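Local coordinates for protein paraflagellar rod component (Trypanosoma brucei, PDB 2Q0X) that is of unknown function but adopts the alpha/beta-hydrolase fold and is probably a paraflagellar rod component, at residues V44-F57 and W68-I80. Sequence-based numbering, arbitrary orientation.
Sequences VGGQTESLLSFDYF and WAFVQVEVPSGKI
Gln72 and Glu74 turn side-chain acceptors to consecutive backbone amides of the loop 44-57. Gln72 OE1 takes Leu52 N at 2.6 Å, the donor tilted 22° from the carbonyl plane, while Glu74 OE1 uses its anti lone pair for Leu51 N at 3.0 Å in a nearly straight bond (169°). Both side chains run extended beyond CG, Gln72 reaching from the strand and Glu74 from the residue after it, to the type II turn Ser50 to Ser53. Gln47 NE2 meets Ser77 O (2.8 Å) from above its carbonyl plane; Thr188 also bonds this nitrogen, and Asp90 and Arg191 hold Ser77 OG. A water joins Gly45 N, Val73 O and Val75 N. Glycine suits position 45, where Glu49 OE1, acceptor of Gly46 N, leaves no room for a CB.

Leu51 CD2 rests on Gln72 CB, 3.7 Å away. Phe70 meets a face of Phe57 in a T-shaped (edge-to-face) pair, planes at 68°; Phe54 CB covers the opposite face. Val44 CG2 and Val75 CG2 touch tightly at 3.2 Å. In the alpha/beta-hydrolase sheet, the loop after strand 40-44 is thus tied to parallel neighbour 69-73 and its following loop by buried amide and carboxylate bonds, consistent with fixing the turn, beside Phe57-Phe70 and Val44-Val75 packing.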
loop_
_atom_site.group_PDB
_atom_site.type_symbol
_atom_site.label_atom_id
_atom_site.label_comp_id
_atom_site.label_asym_id
_atom_site.label_seq_id
_atom_site.Cartn_x
_atom_site.Cartn_y
_atom_site.Cartn_z
ATOM N N VAL A 44 -2.354 -10.450 7.793
ATOM C CA VAL A 44 -3.099 -9.312 7.292
ATOM C C VAL A 44 -3.254 -8.326 8.460
ATOM O O VAL A 44 -3.412 -8.713 9.610
ATOM C CB VAL A 44 -4.490 -9.764 6.632
ATOM C CG1 VAL A 44 -5.453 -10.265 7.620
ATOM C CG2 VAL A 44 -5.085 -8.639 5.833
ATOM N N GLY A 45 -3.184 -7.050 8.160
ATOM C CA GLY A 45 -3.161 -6.027 9.192
ATOM C C GLY A 45 -4.192 -4.953 8.996
ATOM O O GLY A 45 -5.148 -5.087 8.201
ATOM N N GLY A 46 -3.982 -3.878 9.749
ATOM C CA GLY A 46 -4.762 -2.698 9.630
ATOM C C GLY A 46 -4.527 -2.000 8.303
ATOM O O GLY A 46 -3.581 -2.302 7.564
ATOM N N GLN A 47 -5.390 -1.040 8.026
ATOM C CA GLN A 47 -5.350 -0.316 6.762
ATOM C C GLN A 47 -4.102 0.551 6.613
ATOM O O GLN A 47 -3.650 0.769 5.498
ATOM C CB GLN A 47 -6.608 0.526 6.589
ATOM C CG GLN A 47 -7.846 -0.279 6.268
ATOM C CD GLN A 47 -9.116 0.570 6.274
ATOM O OE1 GLN A 47 -9.642 0.916 7.333
ATOM N NE2 GLN A 47 -9.625 0.885 5.090
ATOM N N THR A 48 -3.545 1.006 7.737
ATOM C CA THR A 48 -2.338 1.811 7.759
ATOM C C THR A 48 -1.095 1.004 8.081
ATOM O O THR A 48 -0.035 1.574 8.322
ATOM C CB THR A 48 -2.450 2.968 8.788
ATOM O OG1 THR A 48 -2.556 2.434 10.112
ATOM C CG2 THR A 48 -3.670 3.836 8.488
ATOM N N GLU A 49 -1.216 -0.315 8.106
ATOM C CA GLU A 49 -0.078 -1.193 8.300
ATOM C C GLU A 49 0.447 -1.661 6.937
ATOM O O GLU A 49 -0.316 -2.131 6.091
ATOM C CB GLU A 49 -0.448 -2.390 9.188
ATOM C CG GLU A 49 -0.659 -1.990 10.646
ATOM C CD GLU A 49 -0.933 -3.175 11.577
ATOM O OE1 GLU A 49 -1.793 -4.022 11.265
ATOM O OE2 GLU A 49 -0.300 -3.245 12.657
ATOM N N SER A 50 1.756 -1.536 6.761
ATOM C CA SER A 50 2.459 -1.902 5.544
ATOM C C SER A 50 3.017 -3.303 5.629
ATOM O O SER A 50 3.071 -3.896 6.710
ATOM C CB SER A 50 3.644 -0.926 5.359
ATOM O OG SER A 50 4.698 -1.159 6.333
ATOM N N LEU A 51 3.471 -3.823 4.496
ATOM C CA LEU A 51 4.322 -4.995 4.502
ATOM C C LEU A 51 5.436 -4.760 5.508
ATOM O O LEU A 51 5.950 -3.640 5.602
ATOM C CB LEU A 51 4.946 -5.244 3.122
ATOM C CG LEU A 51 4.061 -5.689 1.958
ATOM C CD1 LEU A 51 4.922 -5.885 0.695
ATOM C CD2 LEU A 51 3.210 -6.935 2.328
ATOM N N LEU A 52 5.790 -5.801 6.253
ATOM C CA LEU A 52 6.793 -5.723 7.333
ATOM C C LEU A 52 6.480 -4.621 8.351
ATOM O O LEU A 52 7.377 -3.931 8.835
ATOM C CB LEU A 52 8.227 -5.551 6.774
ATOM C CG LEU A 52 8.898 -6.726 6.056
ATOM C CD1 LEU A 52 10.259 -6.244 5.464
ATOM C CD2 LEU A 52 9.080 -7.924 6.970
ATOM N N SER A 53 5.198 -4.485 8.685
ATOM C CA SER A 53 4.737 -3.464 9.643
ATOM C C SER A 53 5.486 -3.553 10.968
ATOM O O SER A 53 5.777 -2.535 11.596
ATOM C CB SER A 53 3.238 -3.629 9.926
ATOM O OG SER A 53 2.740 -2.507 10.649
ATOM N N PHE A 54 5.754 -4.782 11.397
ATOM C CA PHE A 54 6.543 -5.026 12.591
ATOM C C PHE A 54 7.920 -5.495 12.194
ATOM O O PHE A 54 8.055 -6.461 11.450
ATOM C CB PHE A 54 5.863 -6.062 13.485
ATOM C CG PHE A 54 4.577 -5.579 14.048
ATOM C CD1 PHE A 54 4.520 -5.036 15.320
ATOM C CD2 PHE A 54 3.422 -5.604 13.273
ATOM C CE1 PHE A 54 3.328 -4.553 15.831
ATOM C CE2 PHE A 54 2.223 -5.134 13.770
ATOM C CZ PHE A 54 2.181 -4.603 15.057
ATOM N N ASP A 55 8.932 -4.793 12.696
ATOM C CA ASP A 55 10.317 -5.154 12.479
ATOM C C ASP A 55 10.538 -6.611 12.882
ATOM O O ASP A 55 11.208 -7.342 12.153
ATOM C CB ASP A 55 11.277 -4.198 13.250
ATOM C CG ASP A 55 11.385 -2.804 12.610
ATOM O OD1 ASP A 55 10.770 -2.568 11.550
ATOM O OD2 ASP A 55 12.088 -1.932 13.171
ATOM N N TYR A 56 9.939 -7.050 13.993
ATOM C CA TYR A 56 10.123 -8.438 14.458
ATOM C C TYR A 56 9.656 -9.545 13.505
ATOM O O TYR A 56 10.074 -10.677 13.660
ATOM C CB TYR A 56 9.566 -8.660 15.883
ATOM C CG TYR A 56 8.087 -8.968 15.970
ATOM C CD1 TYR A 56 7.597 -10.238 15.648
ATOM C CD2 TYR A 56 7.190 -8.013 16.403
ATOM C CE1 TYR A 56 6.277 -10.531 15.729
ATOM C CE2 TYR A 56 5.857 -8.301 16.481
ATOM C CZ TYR A 56 5.397 -9.565 16.149
ATOM O OH TYR A 56 4.049 -9.866 16.228
ATOM N N PHE A 57 8.804 -9.227 12.535
ATOM C CA PHE A 57 8.450 -10.156 11.460
ATOM C C PHE A 57 9.647 -10.786 10.736
ATOM O O PHE A 57 9.546 -11.912 10.243
ATOM C CB PHE A 57 7.602 -9.432 10.404
ATOM C CG PHE A 57 6.181 -9.193 10.796
ATOM C CD1 PHE A 57 5.700 -9.483 12.075
ATOM C CD2 PHE A 57 5.304 -8.643 9.868
ATOM C CE1 PHE A 57 4.361 -9.256 12.397
ATOM C CE2 PHE A 57 3.973 -8.413 10.192
ATOM C CZ PHE A 57 3.506 -8.724 11.448
ATOM N N TRP A 68 7.317 -23.242 9.095
ATOM C CA TRP A 68 6.268 -22.471 8.433
ATOM C C TRP A 68 6.865 -21.393 7.516
ATOM O O TRP A 68 7.824 -20.708 7.885
ATOM C CB TRP A 68 5.361 -21.777 9.468
ATOM C CG TRP A 68 4.526 -22.691 10.358
ATOM C CD1 TRP A 68 4.930 -23.321 11.498
ATOM C CD2 TRP A 68 3.135 -23.011 10.204
ATOM N NE1 TRP A 68 3.894 -24.025 12.043
ATOM C CE2 TRP A 68 2.776 -23.848 11.274
ATOM C CE3 TRP A 68 2.159 -22.668 9.269
ATOM C CZ2 TRP A 68 1.477 -24.352 11.435
ATOM C CZ3 TRP A 68 0.877 -23.182 9.419
ATOM C CH2 TRP A 68 0.552 -24.012 10.498
ATOM N N ALA A 69 6.286 -21.227 6.333
ATOM C CA ALA A 69 6.555 -20.062 5.518
ATOM C C ALA A 69 5.876 -18.864 6.188
ATOM O O ALA A 69 5.038 -19.044 7.059
ATOM C CB ALA A 69 6.049 -20.254 4.089
ATOM N N PHE A 70 6.285 -17.659 5.813
ATOM C CA PHE A 70 5.701 -16.425 6.321
ATOM C C PHE A 70 5.265 -15.596 5.113
ATOM O O PHE A 70 6.084 -15.256 4.270
ATOM C CB PHE A 70 6.694 -15.643 7.207
ATOM C CG PHE A 70 6.046 -14.526 8.002
ATOM C CD1 PHE A 70 6.311 -13.188 7.708
ATOM C CD2 PHE A 70 5.145 -14.813 9.017
ATOM C CE1 PHE A 70 5.713 -12.158 8.415
ATOM C CE2 PHE A 70 4.532 -13.785 9.720
ATOM C CZ PHE A 70 4.817 -12.442 9.404
ATOM N N VAL A 71 3.956 -15.342 5.018
ATOM C CA VAL A 71 3.376 -14.628 3.895
ATOM C C VAL A 71 2.649 -13.397 4.412
ATOM O O VAL A 71 1.965 -13.474 5.428
ATOM C CB VAL A 71 2.366 -15.492 3.113
ATOM C CG1 VAL A 71 1.755 -14.695 1.947
ATOM C CG2 VAL A 71 3.029 -16.794 2.596
ATOM N N GLN A 72 2.810 -12.286 3.677
ATOM C CA GLN A 72 2.237 -10.980 4.002
ATOM C C GLN A 72 1.500 -10.414 2.816
ATOM O O GLN A 72 1.999 -10.456 1.704
ATOM C CB GLN A 72 3.351 -10.015 4.363
ATOM C CG GLN A 72 4.074 -10.383 5.613
ATOM C CD GLN A 72 5.273 -9.486 5.858
ATOM O OE1 GLN A 72 5.132 -8.355 6.335
ATOM N NE2 GLN A 72 6.461 -9.978 5.505
ATOM N N VAL A 73 0.313 -9.881 3.064
ATOM C CA VAL A 73 -0.499 -9.248 2.027
ATOM C C VAL A 73 -0.896 -7.901 2.582
ATOM O O VAL A 73 -1.155 -7.766 3.782
ATOM C CB VAL A 73 -1.769 -10.104 1.646
ATOM C CG1 VAL A 73 -2.730 -10.273 2.816
ATOM C CG2 VAL A 73 -2.526 -9.522 0.423
ATOM N N GLU A 74 -0.953 -6.896 1.717
ATOM C CA GLU A 74 -1.535 -5.621 2.117
ATOM C C GLU A 74 -3.022 -5.611 1.822
ATOM O O GLU A 74 -3.432 -5.833 0.691
ATOM C CB GLU A 74 -0.807 -4.453 1.451
ATOM C CG GLU A 74 0.526 -4.171 2.127
ATOM C CD GLU A 74 1.388 -3.147 1.381
ATOM O OE1 GLU A 74 2.365 -2.643 2.023
ATOM O OE2 GLU A 74 1.083 -2.872 0.170
ATOM N N VAL A 75 -3.812 -5.363 2.859
ATOM C CA VAL A 75 -5.270 -5.184 2.745
ATOM C C VAL A 75 -5.589 -4.164 1.651
ATOM O O VAL A 75 -5.125 -3.041 1.729
ATOM C CB VAL A 75 -5.888 -4.649 4.075
ATOM C CG1 VAL A 75 -7.398 -4.609 3.981
ATOM C CG2 VAL A 75 -5.527 -5.502 5.198
ATOM N N PRO A 76 -6.393 -4.556 0.636
ATOM C CA PRO A 76 -6.728 -3.664 -0.488
ATOM C C PRO A 76 -7.369 -2.327 -0.081
ATOM O O PRO A 76 -7.127 -1.305 -0.721
ATOM C CB PRO A 76 -7.732 -4.484 -1.299
ATOM C CG PRO A 76 -7.471 -5.897 -0.921
ATOM C CD PRO A 76 -6.996 -5.890 0.482
ATOM N N SER A 77 -8.202 -2.367 0.958
ATOM C CA SER A 77 -8.861 -1.191 1.496
ATOM C C SER A 77 -7.895 -0.251 2.213
ATOM O O SER A 77 -8.287 0.839 2.599
ATOM C CB SER A 77 -9.980 -1.605 2.461
ATOM O OG SER A 77 -9.432 -2.273 3.579
ATOM N N GLY A 78 -6.651 -0.679 2.402
ATOM C CA GLY A 78 -5.598 0.195 2.889
ATOM C C GLY A 78 -5.151 1.198 1.831
ATOM O O GLY A 78 -4.487 2.165 2.155
ATOM N N LYS A 79 -5.521 0.971 0.573
ATOM C CA LYS A 79 -5.115 1.835 -0.520
ATOM C C LYS A 79 -6.220 2.790 -0.957
ATOM O O LYS A 79 -7.419 2.465 -0.895
ATOM C CB LYS A 79 -4.643 0.987 -1.708
ATOM C CG LYS A 79 -3.360 0.205 -1.415
ATOM C CD LYS A 79 -2.378 0.187 -2.597
ATOM C CE LYS A 79 -1.751 1.549 -2.858
ATOM N NZ LYS A 79 -0.750 1.510 -3.961
ATOM N N ILE A 80 -5.802 3.980 -1.381
ATOM C CA ILE A 80 -6.674 4.891 -2.117
ATOM C C ILE A 80 -7.205 4.149 -3.356
ATOM O O ILE A 80 -6.521 3.276 -3.909
ATOM C CB ILE A 80 -5.925 6.226 -2.492
ATOM C CG1 ILE A 80 -6.041 7.250 -1.352
ATOM C CG2 ILE A 80 -6.488 6.867 -3.786
ATOM C CD1 ILE A 80 -5.082 7.074 -0.256
HETATM O O HOH W 1 -2.335 -6.151 5.393
#